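Excretory-secretory protein 2 (Ancylostoma ceylanicum, PDB 3NSW) is a secreted hookworm protein of netrin-like fold whose precise role is not established, though it is probably an immunomodulator acting on the host. Local coordinates at residues A[70-73]-A[74-77]; A[13-16]-A[17-20]; A[80-84]-A[85-89]; A[45-49]-A[50-54]. One frame throughout, in Å; residues are numbered along the deposited sequence.

Contact 1: residues A[70-73]-A[74-77]; sequences QLTA and DTDY
Leu71 lays its CD2 methyl over one face of the Tyr77 ring. Leu71 CD2 stands 4.1 Å from the centroid of the Tyr77 ring, 26° off the normal, a CH-pi contact. The methyl lies closest to the hydroxyl end of the ring, with Leu71 CD2 3.8 Å from Tyr77 CZ. The backbone N of Thr72 comes in at the ring edge, near its plane, and donates to Tyr77 OH at 3.1 Å; the bond is nearly straight at 169°. This ties the phenol to the first residue of a type II beta turn, Thr72 to Thr75.

Two threonine side chains meet across that turn. Thr72 OG1 and Thr75 OG1 are hydrogen-bonded at 2.6 Å, and either could donate. With chi1 at 48°, Thr72 OG1 sits between its own backbone N and carbonyl carbon, within reach of Thr75. Thr75 OG1 also lies 2.9 Å from Ala73 O. The backbone bond closing the turn, Thr75 N to Thr72 O, is weak at 3.5 Å.

The turn leads into strand 75-82. Leu71 and Tyr77 both pack on Val90 of strand 88-92 and on Val30 of strand 24-33, the two strands that flank 75-82 in the sheet.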
loop_
_atom_site.group_PDB
_atom_site.type_symbol
_atom_site.label_atom_id
_atom_site.label_comp_id
_atom_site.label_asym_id
_atom_site.label_seq_id
_atom_site.Cartn_x
_atom_site.Cartn_y
_atom_site.Cartn_z
ATOM N N GLN A 70 6.366 -10.850 0.325
ATOM C CA GLN A 70 7.216 -11.228 -0.796
ATOM C C GLN A 70 6.502 -10.768 -2.052
ATOM O O GLN A 70 5.891 -11.566 -2.752
ATOM C CB GLN A 70 7.437 -12.744 -0.832
ATOM C CG GLN A 70 8.633 -13.185 -1.678
ATOM C CD GLN A 70 9.964 -12.972 -0.978
ATOM O OE1 GLN A 70 10.300 -13.680 -0.028
ATOM N NE2 GLN A 70 10.735 -12.000 -1.455
ATOM N N LEU A 71 6.542 -9.466 -2.309
ATOM C CA LEU A 71 5.783 -8.910 -3.433
ATOM C C LEU A 71 6.420 -9.346 -4.742
ATOM O O LEU A 71 7.634 -9.578 -4.809
ATOM C CB LEU A 71 5.699 -7.388 -3.342
ATOM C CG LEU A 71 5.216 -6.824 -2.010
ATOM C CD1 LEU A 71 5.049 -5.305 -2.086
ATOM C CD2 LEU A 71 3.913 -7.490 -1.580
ATOM N N THR A 72 5.597 -9.490 -5.771
ATOM C CA THR A 72 6.095 -9.960 -7.060
ATOM C C THR A 72 6.221 -8.835 -8.080
ATOM O O THR A 72 5.514 -7.829 -8.010
ATOM C CB THR A 72 5.242 -11.109 -7.635
ATOM O OG1 THR A 72 3.854 -10.765 -7.560
ATOM C CG2 THR A 72 5.482 -12.403 -6.848
ATOM N N ALA A 73 7.143 -9.029 -9.023
ATOM C CA ALA A 73 7.398 -8.059 -10.077
ATOM C C ALA A 73 6.134 -7.782 -10.890
ATOM O O ALA A 73 5.352 -8.694 -11.178
ATOM C CB ALA A 73 8.519 -8.557 -10.990
ATOM N N ASP A 74 5.935 -6.507 -11.230
ATOM C CA ASP A 74 4.905 -6.070 -12.178
ATOM C C ASP A 74 3.522 -6.478 -11.691
ATOM O O ASP A 74 2.636 -6.793 -12.489
ATOM C CB ASP A 74 5.128 -6.634 -13.593
ATOM C CG ASP A 74 6.489 -6.278 -14.187
ATOM O OD1 ASP A 74 6.975 -5.146 -14.019
ATOM O OD2 ASP A 74 7.064 -7.156 -14.836
ATOM N N THR A 75 3.352 -6.496 -10.371
ATOM C CA THR A 75 2.100 -6.940 -9.769
ATOM C C THR A 75 1.395 -5.775 -9.084
ATOM O O THR A 75 2.043 -4.911 -8.485
ATOM C CB THR A 75 2.352 -8.087 -8.775
ATOM O OG1 THR A 75 2.994 -9.164 -9.473
ATOM C CG2 THR A 75 1.042 -8.609 -8.193
ATOM N N ASP A 76 0.069 -5.745 -9.184
ATOM C CA ASP A 76 -0.688 -4.609 -8.693
ATOM C C ASP A 76 -1.151 -4.872 -7.258
ATOM O O ASP A 76 -1.629 -5.960 -6.957
ATOM C CB ASP A 76 -1.905 -4.340 -9.560
ATOM C CG ASP A 76 -1.551 -3.809 -10.948
ATOM O OD1 ASP A 76 -0.367 -3.538 -11.221
ATOM O OD2 ASP A 76 -2.484 -3.646 -11.751
ATOM N N TYR A 77 -1.036 -3.853 -6.408
ATOM C CA TYR A 77 -1.463 -3.950 -5.005
ATOM C C TYR A 77 -2.258 -2.742 -4.551
ATOM O O TYR A 77 -2.113 -1.641 -5.087
ATOM C CB TYR A 77 -0.228 -4.059 -4.108
ATOM C CG TYR A 77 0.554 -5.324 -4.344
ATOM C CD1 TYR A 77 0.170 -6.516 -3.742
ATOM C CD2 TYR A 77 1.663 -5.340 -5.216
ATOM C CE1 TYR A 77 0.885 -7.696 -3.964
ATOM C CE2 TYR A 77 2.375 -6.518 -5.448
ATOM C CZ TYR A 77 1.979 -7.685 -4.812
ATOM O OH TYR A 77 2.667 -8.848 -5.030
#

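Contact 2: residues A[13-16]-A[17-20]; sequences EIRQ and EDIN
Arg15 and Asp18 meet side-on, with two guanidinium nitrogens each facing one carboxylate oxygen. Arg15 NH2 donates to Asp18 OD1 at 2.8 Å, in the guanidinium plane and on the syn lone pair of the oxygen. Arg15 NE donates to Asp18 OD2 at 2.9 Å, also from the syn side but somewhat out of the carboxylate plane. The two flat groups are nearly coplanar, 22° apart. Bends at chi2 and chi3 fold the arginine chain back onto the carboxylate.

Asp18 OD2 has a second donor. The backbone Arg15 N reaches its anti lone pair at 2.9 Å. Arg15 is the N-cap residue of helix 16-20, so one carboxylate binds both the backbone and the side chain of the capping residue. Glu17 extends the salt-bridge network through charge alone. Its OE1 lies over a face of the guanidinium, a long 3.8 Å from Arg15 NE, and no N-H points at it.

Arg15 O accepts from Ile19 N and, weakly, from Asp18 N. Gln16 O accepts from Asn20 N. The side chains of the same two residues are also joined: Gln16 NE2 donates to Asn20 OD1 at 2.8 Å, from above the carbonyl plane of the asparagine.

On the buried side, Ile14 CG2 touches Ile19 CD1 at 3.8 Å. Ile14 N donates to Glu100 of helix 98-104, and Ile19 packs on Leu103 of that helix.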
loop_
_atom_site.group_PDB
_atom_site.type_symbol
_atom_site.label_atom_id
_atom_site.label_comp_id
_atom_site.label_asym_id
_atom_site.label_seq_id
_atom_site.Cartn_x
_atom_site.Cartn_y
_atom_site.Cartn_z
ATOM N N GLU A 13 -8.070 -9.464 4.089
ATOM C CA GLU A 13 -9.222 -8.596 3.818
ATOM C C GLU A 13 -8.999 -7.177 4.337
ATOM O O GLU A 13 -8.604 -6.983 5.488
ATOM C CB GLU A 13 -10.506 -9.190 4.421
ATOM C CG GLU A 13 -11.763 -8.367 4.147
ATOM C CD GLU A 13 -13.047 -9.007 4.656
ATOM O OE1 GLU A 13 -12.984 -9.945 5.480
ATOM O OE2 GLU A 13 -14.131 -8.558 4.231
ATOM N N ILE A 14 -9.251 -6.189 3.481
ATOM C CA ILE A 14 -9.199 -4.797 3.903
ATOM C C ILE A 14 -10.511 -4.450 4.610
ATOM O O ILE A 14 -11.597 -4.648 4.054
ATOM C CB ILE A 14 -8.967 -3.832 2.715
ATOM C CG1 ILE A 14 -7.640 -4.144 2.014
ATOM C CG2 ILE A 14 -9.020 -2.376 3.186
ATOM C CD1 ILE A 14 -7.491 -3.448 0.685
ATOM N N ARG A 15 -10.396 -3.936 5.838
ATOM C CA ARG A 15 -11.560 -3.497 6.611
ATOM C C ARG A 15 -11.469 -2.009 6.960
ATOM O O ARG A 15 -10.405 -1.403 6.839
ATOM C CB ARG A 15 -11.691 -4.327 7.894
ATOM C CG ARG A 15 -11.700 -5.838 7.672
ATOM C CD ARG A 15 -11.061 -6.574 8.844
ATOM N NE ARG A 15 -9.749 -6.016 9.191
ATOM C CZ ARG A 15 -8.898 -6.558 10.059
ATOM N NH1 ARG A 15 -9.200 -7.693 10.685
ATOM N NH2 ARG A 15 -7.738 -5.965 10.304
ATOM N N GLN A 16 -12.582 -1.435 7.419
ATOM C CA GLN A 16 -12.625 -0.021 7.825
ATOM C C GLN A 16 -11.535 0.386 8.836
ATOM O O GLN A 16 -10.951 1.474 8.732
ATOM C CB GLN A 16 -14.014 0.340 8.373
ATOM C CG GLN A 16 -14.257 1.839 8.516
ATOM C CD GLN A 16 -14.181 2.570 7.193
ATOM O OE1 GLN A 16 -14.937 2.277 6.273
ATOM N NE2 GLN A 16 -13.267 3.531 7.092
ATOM N N GLU A 17 -11.265 -0.489 9.800
ATOM C CA GLU A 17 -10.255 -0.224 10.831
ATOM C C GLU A 17 -8.870 -0.032 10.219
ATOM O O GLU A 17 -8.087 0.802 10.686
ATOM C CB GLU A 17 -10.193 -1.354 11.866
ATOM C CG GLU A 17 -11.526 -1.825 12.379
ATOM C CD GLU A 17 -12.038 -3.041 11.640
ATOM O OE1 GLU A 17 -11.593 -4.161 11.970
ATOM O OE2 GLU A 17 -12.888 -2.880 10.737
ATOM N N ASP A 18 -8.571 -0.815 9.181
ATOM C CA ASP A 18 -7.280 -0.745 8.511
ATOM C C ASP A 18 -7.145 0.582 7.769
ATOM O O ASP A 18 -6.132 1.267 7.894
ATOM C CB ASP A 18 -7.100 -1.935 7.561
ATOM C CG ASP A 18 -7.364 -3.269 8.237
ATOM O OD1 ASP A 18 -6.738 -3.535 9.288
ATOM O OD2 ASP A 18 -8.201 -4.052 7.727
ATOM N N ILE A 19 -8.197 0.939 7.035
ATOM C CA ILE A 19 -8.277 2.196 6.297
ATOM C C ILE A 19 -8.172 3.423 7.208
ATOM O O ILE A 19 -7.441 4.362 6.900
ATOM C CB ILE A 19 -9.564 2.265 5.464
ATOM C CG1 ILE A 19 -9.493 1.245 4.314
ATOM C CG2 ILE A 19 -9.765 3.675 4.887
ATOM C CD1 ILE A 19 -10.851 0.932 3.706
ATOM N N ASN A 20 -8.893 3.408 8.326
ATOM C CA ASN A 20 -8.884 4.541 9.257
ATOM C C ASN A 20 -7.540 4.784 9.924
ATOM O O ASN A 20 -7.252 5.898 10.346
ATOM C CB ASN A 20 -9.957 4.367 10.331
ATOM C CG ASN A 20 -11.341 4.552 9.798
ATOM O OD1 ASN A 20 -11.542 5.015 8.670
ATOM N ND2 ASN A 20 -12.333 4.217 10.622
#

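Contact 3: residues A[80-84]-A[85-89]; sequences GCKSG and NQDCF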
loop_
_atom_site.group_PDB
_atom_site.type_symbol
_atom_site.label_atom_id
_atom_site.label_comp_id
_atom_site.label_asym_id
_atom_site.label_seq_id
_atom_site.Cartn_x
_atom_site.Cartn_y
_atom_site.Cartn_z
ATOM N N GLY A 80 -1.792 0.546 1.840
ATOM C CA GLY A 80 -2.273 1.524 2.826
ATOM C C GLY A 80 -1.110 1.875 3.722
ATOM O O GLY A 80 -0.507 0.980 4.290
ATOM N N CYS A 81 -0.764 3.153 3.839
ATOM C CA CYS A 81 0.438 3.510 4.617
ATOM C C CYS A 81 0.250 4.720 5.522
ATOM O O CYS A 81 -0.461 5.643 5.176
ATOM C CB CYS A 81 1.646 3.764 3.704
ATOM S SG CYS A 81 2.377 2.300 2.881
ATOM N N LYS A 82 0.908 4.716 6.683
ATOM C CA LYS A 82 1.078 5.968 7.432
ATOM C C LYS A 82 2.158 6.787 6.721
ATOM O O LYS A 82 2.900 6.256 5.894
ATOM C CB LYS A 82 1.461 5.700 8.897
ATOM C CG LYS A 82 0.407 4.933 9.647
ATOM C CD LYS A 82 0.825 4.708 11.101
ATOM C CE LYS A 82 -0.321 4.139 11.910
ATOM N NZ LYS A 82 -0.687 2.767 11.498
ATOM N N SER A 83 2.249 8.072 7.043
ATOM C CA SER A 83 3.230 8.960 6.404
ATOM C C SER A 83 4.648 8.382 6.405
ATOM O O SER A 83 5.067 7.759 7.378
ATOM C CB SER A 83 3.200 10.342 7.066
ATOM O OG SER A 83 1.925 10.936 6.892
ATOM N N GLY A 84 5.366 8.565 5.298
ATOM C CA GLY A 84 6.699 7.989 5.126
ATOM C C GLY A 84 6.695 6.529 4.712
ATOM O O GLY A 84 7.743 5.864 4.730
ATOM N N ASN A 85 5.517 6.032 4.322
ATOM C CA ASN A 85 5.343 4.634 3.912
ATOM C C ASN A 85 5.793 3.683 5.008
ATOM O O ASN A 85 6.613 2.776 4.788
ATOM C CB ASN A 85 6.056 4.341 2.588
ATOM C CG ASN A 85 5.246 4.793 1.381
ATOM O OD1 ASN A 85 4.176 5.389 1.524
ATOM N ND2 ASN A 85 5.758 4.516 0.193
ATOM N N GLN A 86 5.211 3.903 6.177
ATOM C CA GLN A 86 5.465 3.027 7.303
ATOM C C GLN A 86 4.159 2.453 7.840
ATOM O O GLN A 86 3.065 2.934 7.498
ATOM C CB GLN A 86 6.313 3.728 8.372
ATOM C CG GLN A 86 5.581 4.715 9.257
ATOM C CD GLN A 86 6.535 5.469 10.156
ATOM O OE1 GLN A 86 7.351 6.262 9.686
ATOM N NE2 GLN A 86 6.439 5.228 11.454
ATOM N N ASP A 87 4.282 1.383 8.633
ATOM C CA ASP A 87 3.134 0.615 9.145
ATOM C C ASP A 87 2.117 0.326 8.049
ATOM O O ASP A 87 0.916 0.618 8.197
ATOM C CB ASP A 87 2.451 1.351 10.305
ATOM C CG ASP A 87 3.230 1.267 11.602
ATOM O OD1 ASP A 87 3.934 0.259 11.844
ATOM O OD2 ASP A 87 3.119 2.222 12.400
ATOM N N CYS A 88 2.601 -0.245 6.945
ATOM C CA CYS A 88 1.781 -0.394 5.774
ATOM C C CYS A 88 1.053 -1.725 5.780
ATOM O O CYS A 88 1.531 -2.718 6.358
ATOM C CB CYS A 88 2.642 -0.282 4.498
ATOM S SG CYS A 88 3.520 1.294 4.317
ATOM N N PHE A 89 -0.123 -1.728 5.153
ATOM C CA PHE A 89 -0.776 -2.969 4.760
ATOM C C PHE A 89 -0.800 -3.115 3.231
ATOM O O PHE A 89 -0.787 -2.118 2.494
ATOM C CB PHE A 89 -2.188 -3.112 5.375
ATOM C CG PHE A 89 -3.234 -2.157 4.818
ATOM C CD1 PHE A 89 -3.791 -2.348 3.539
ATOM C CD2 PHE A 89 -3.677 -1.084 5.584
ATOM C CE1 PHE A 89 -4.763 -1.470 3.035
ATOM C CE2 PHE A 89 -4.647 -0.207 5.099
ATOM C CZ PHE A 89 -5.193 -0.395 3.820
HETATM O O HOH W 1 -1.391 0.773 9.470
#
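Cys81 and Cys88 are joined by a disulfide, SG to SG 2.1 Å, with a chi3 of 115°. Each sulfur stands anti to its own carbonyl carbon, and the bond spans the two arms of the hairpin. The side-chain oxygen of Asn85 comes alongside, with OD1 3.7 Å from Cys81 CB. The amide nitrogen of Asn85 turns to Thr61 O and Tyr42 OH.

Backbone hydrogen bonds pair the arms on both sides of the disulfide. Gly80 and Phe89 form an antiparallel hydrogen-bonded pair, bonded in both directions. Lys82 and Gln86 form another. There Lys82 N donates to Gln86 O at 2.9 Å, while the return bond from Gln86 N is weak. The register slips by one residue between the two pairs, a beta bulge. At the loop end, Asn85 and Gln86 both face Lys82, which fits a G1 bulge. This is the hairpin of strands 75-82 and 88-92 in the sheet of the netrin-like fold.

One CH-pi contact is made by Gly80. Its CA lies 3.7 Å from the centroid of the Phe89 ring, 15° off the normal. A chi1 of 70° swings the ring over the glycine.

Charged contacts are looser. Lys82 runs its aliphatic chain past Asp87, with Lys82 CD 3.6 Å from Asp87 OD2. Lys82 NZ is a long 3.9 Å from the same oxygen, and its stronger partner is Asp21. A water donates to Asp87 O at 2.6 Å and makes a weak bond with Lys82 NZ.

Contact 4: residues A[45-49]-A[50-54]; sequences LYDVP and KTAPS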
loop_
_atom_site.group_PDB
_atom_site.type_symbol
_atom_site.label_atom_id
_atom_site.label_comp_id
_atom_site.label_asym_id
_atom_site.label_seq_id
_atom_site.Cartn_x
_atom_site.Cartn_y
_atom_site.Cartn_z
ATOM N N LEU A 45 -4.655 7.572 -5.691
ATOM C CA LEU A 45 -4.827 7.548 -4.232
ATOM C C LEU A 45 -6.323 7.506 -4.010
ATOM O O LEU A 45 -7.047 8.353 -4.550
ATOM C CB LEU A 45 -4.238 8.800 -3.577
ATOM C CG LEU A 45 -2.759 9.147 -3.765
ATOM C CD1 LEU A 45 -2.382 10.224 -2.774
ATOM C CD2 LEU A 45 -1.881 7.943 -3.571
ATOM N N TYR A 46 -6.799 6.516 -3.256
ATOM C CA TYR A 46 -8.225 6.434 -2.958
ATOM C C TYR A 46 -8.603 7.568 -2.007
ATOM O O TYR A 46 -7.754 8.074 -1.273
ATOM C CB TYR A 46 -8.594 5.070 -2.368
ATOM C CG TYR A 46 -8.313 3.894 -3.290
ATOM C CD1 TYR A 46 -9.224 3.538 -4.298
ATOM C CD2 TYR A 46 -7.139 3.137 -3.162
ATOM C CE1 TYR A 46 -8.974 2.456 -5.142
ATOM C CE2 TYR A 46 -6.883 2.048 -4.004
ATOM C CZ TYR A 46 -7.810 1.726 -4.999
ATOM O OH TYR A 46 -7.572 0.654 -5.825
ATOM N N ASP A 47 -9.870 7.980 -2.037
ATOM C CA ASP A 47 -10.338 9.083 -1.208
ATOM C C ASP A 47 -10.762 8.630 0.196
ATOM O O ASP A 47 -11.765 9.100 0.740
ATOM C CB ASP A 47 -11.463 9.829 -1.931
ATOM C CG ASP A 47 -10.994 10.480 -3.211
ATOM O OD1 ASP A 47 -10.019 11.252 -3.159
ATOM O OD2 ASP A 47 -11.606 10.227 -4.268
ATOM N N VAL A 48 -9.972 7.721 0.766
ATOM C CA VAL A 48 -10.182 7.163 2.111
ATOM C C VAL A 48 -8.832 7.035 2.838
ATOM O O VAL A 48 -7.800 6.789 2.190
ATOM C CB VAL A 48 -10.884 5.776 2.068
ATOM C CG1 VAL A 48 -12.323 5.897 1.582
ATOM C CG2 VAL A 48 -10.077 4.760 1.221
ATOM N N PRO A 49 -8.819 7.197 4.184
ATOM C CA PRO A 49 -9.935 7.542 5.069
ATOM C C PRO A 49 -10.408 8.982 4.878
ATOM O O PRO A 49 -11.491 9.339 5.335
ATOM C CB PRO A 49 -9.343 7.358 6.475
ATOM C CG PRO A 49 -7.892 7.575 6.300
ATOM C CD PRO A 49 -7.563 7.027 4.938
ATOM N N LYS A 50 -9.591 9.795 4.212
ATOM C CA LYS A 50 -9.958 11.171 3.897
ATOM C C LYS A 50 -9.753 11.411 2.405
ATOM O O LYS A 50 -9.055 10.641 1.735
ATOM C CB LYS A 50 -9.124 12.164 4.719
ATOM C CG LYS A 50 -9.043 11.853 6.222
ATOM C CD LYS A 50 -8.230 12.891 6.998
ATOM C CE LYS A 50 -6.749 12.863 6.641
ATOM N NZ LYS A 50 -6.133 11.512 6.810
ATOM N N THR A 51 -10.366 12.471 1.888
ATOM C CA THR A 51 -10.186 12.870 0.492
ATOM C C THR A 51 -8.697 12.960 0.168
ATOM O O THR A 51 -7.905 13.466 0.975
ATOM C CB THR A 51 -10.889 14.210 0.187
ATOM O OG1 THR A 51 -12.280 14.096 0.505
ATOM C CG2 THR A 51 -10.748 14.579 -1.288
ATOM N N ALA A 52 -8.325 12.431 -0.995
ATOM C CA ALA A 52 -6.925 12.345 -1.400
ATOM C C ALA A 52 -6.363 13.723 -1.737
ATOM O O ALA A 52 -7.095 14.581 -2.245
ATOM C CB ALA A 52 -6.771 11.395 -2.592
ATOM N N PRO A 53 -5.064 13.945 -1.446
ATOM C CA PRO A 53 -4.433 15.210 -1.818
ATOM C C PRO A 53 -4.461 15.414 -3.330
ATOM O O PRO A 53 -4.481 14.436 -4.086
ATOM C CB PRO A 53 -2.988 15.039 -1.334
ATOM C CG PRO A 53 -3.061 13.994 -0.280
ATOM C CD PRO A 53 -4.125 13.056 -0.737
ATOM N N SER A 54 -4.480 16.674 -3.756
ATOM C CA SER A 54 -4.514 17.017 -5.177
ATOM C C SER A 54 -3.275 16.513 -5.916
ATOM O O SER A 54 -3.377 15.993 -7.031
ATOM C CB SER A 54 -4.651 18.532 -5.363
ATOM O OG SER A 54 -5.827 19.021 -4.741
HETATM O O HOH W 2 -13.696 11.597 1.091
#
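The loop between strands 37-45 and 59-63 doubles back on itself here, and an aspartate side chain bridges the bend. These two strands are neighbours at one edge of the sheet of the netrin-like fold. The directions of 45-49 and 50-53 differ by 149°, so the chain nearly reverses. The peptide before Pro49 is cis and lies within the bend.

Asp47 makes the one direct hydrogen bond between the two segments. Ala52 N donates to Asp47 OD1 at 3.0 Å. The bond is nearly straight, at 165°, and uses the anti lone pair, the one turned away from the other carboxylate oxygen. With chi1 at -64°, Asp47 CG lies anti to its own carbonyl carbon, and OD1 thereby comes up to the returning chain. Asp47 OD1 is also 3.3 Å from Ala52 CB.

Apolar groups meet beside this bond. Leu45 CB faces Ala52 CB at 3.8 Å. Further out, Leu45 CD1 reaches Pro53 CD at 3.9 Å, the two side chains crossing at about a right angle. Val48 and Pro49 both pack on Ile19 of helix 16-20, and Val48 also touches Leu104 of helix 98-104. Tyr46 packs on Val25 and Tyr27 of strand 24-33 and on Leu104. The Lys50 side chain leaves the loop to form a salt bridge with Glu23.

A water joins the two segments: it donates to Asp47 O at 3.2 Å and is hydrogen-bonded to Thr51 OG1 at 2.9 Å.

Contacts 2 and 3 touch: Asp18 O is 3.5 Å from Phe89 CE2, and Ile14 also packs on that ring. Contact 2 meets contact 4 as well. Ile19 O lies 3.3 Å from Pro49 CG, and Ile19 CG2 is 3.7 Å from Val48 CB. Helix 16-20 therefore touches both the 80-89 hairpin and the 45-54 loop, whose nearest atoms are about 7 Å apart. Contacts 1 and 3 share strand 75-82 and adjoin in sequence, yet their centres are about 17 Å apart. Contact 1 lies across the chain's centre from the other three, about 23 Å from contact 4 between centres.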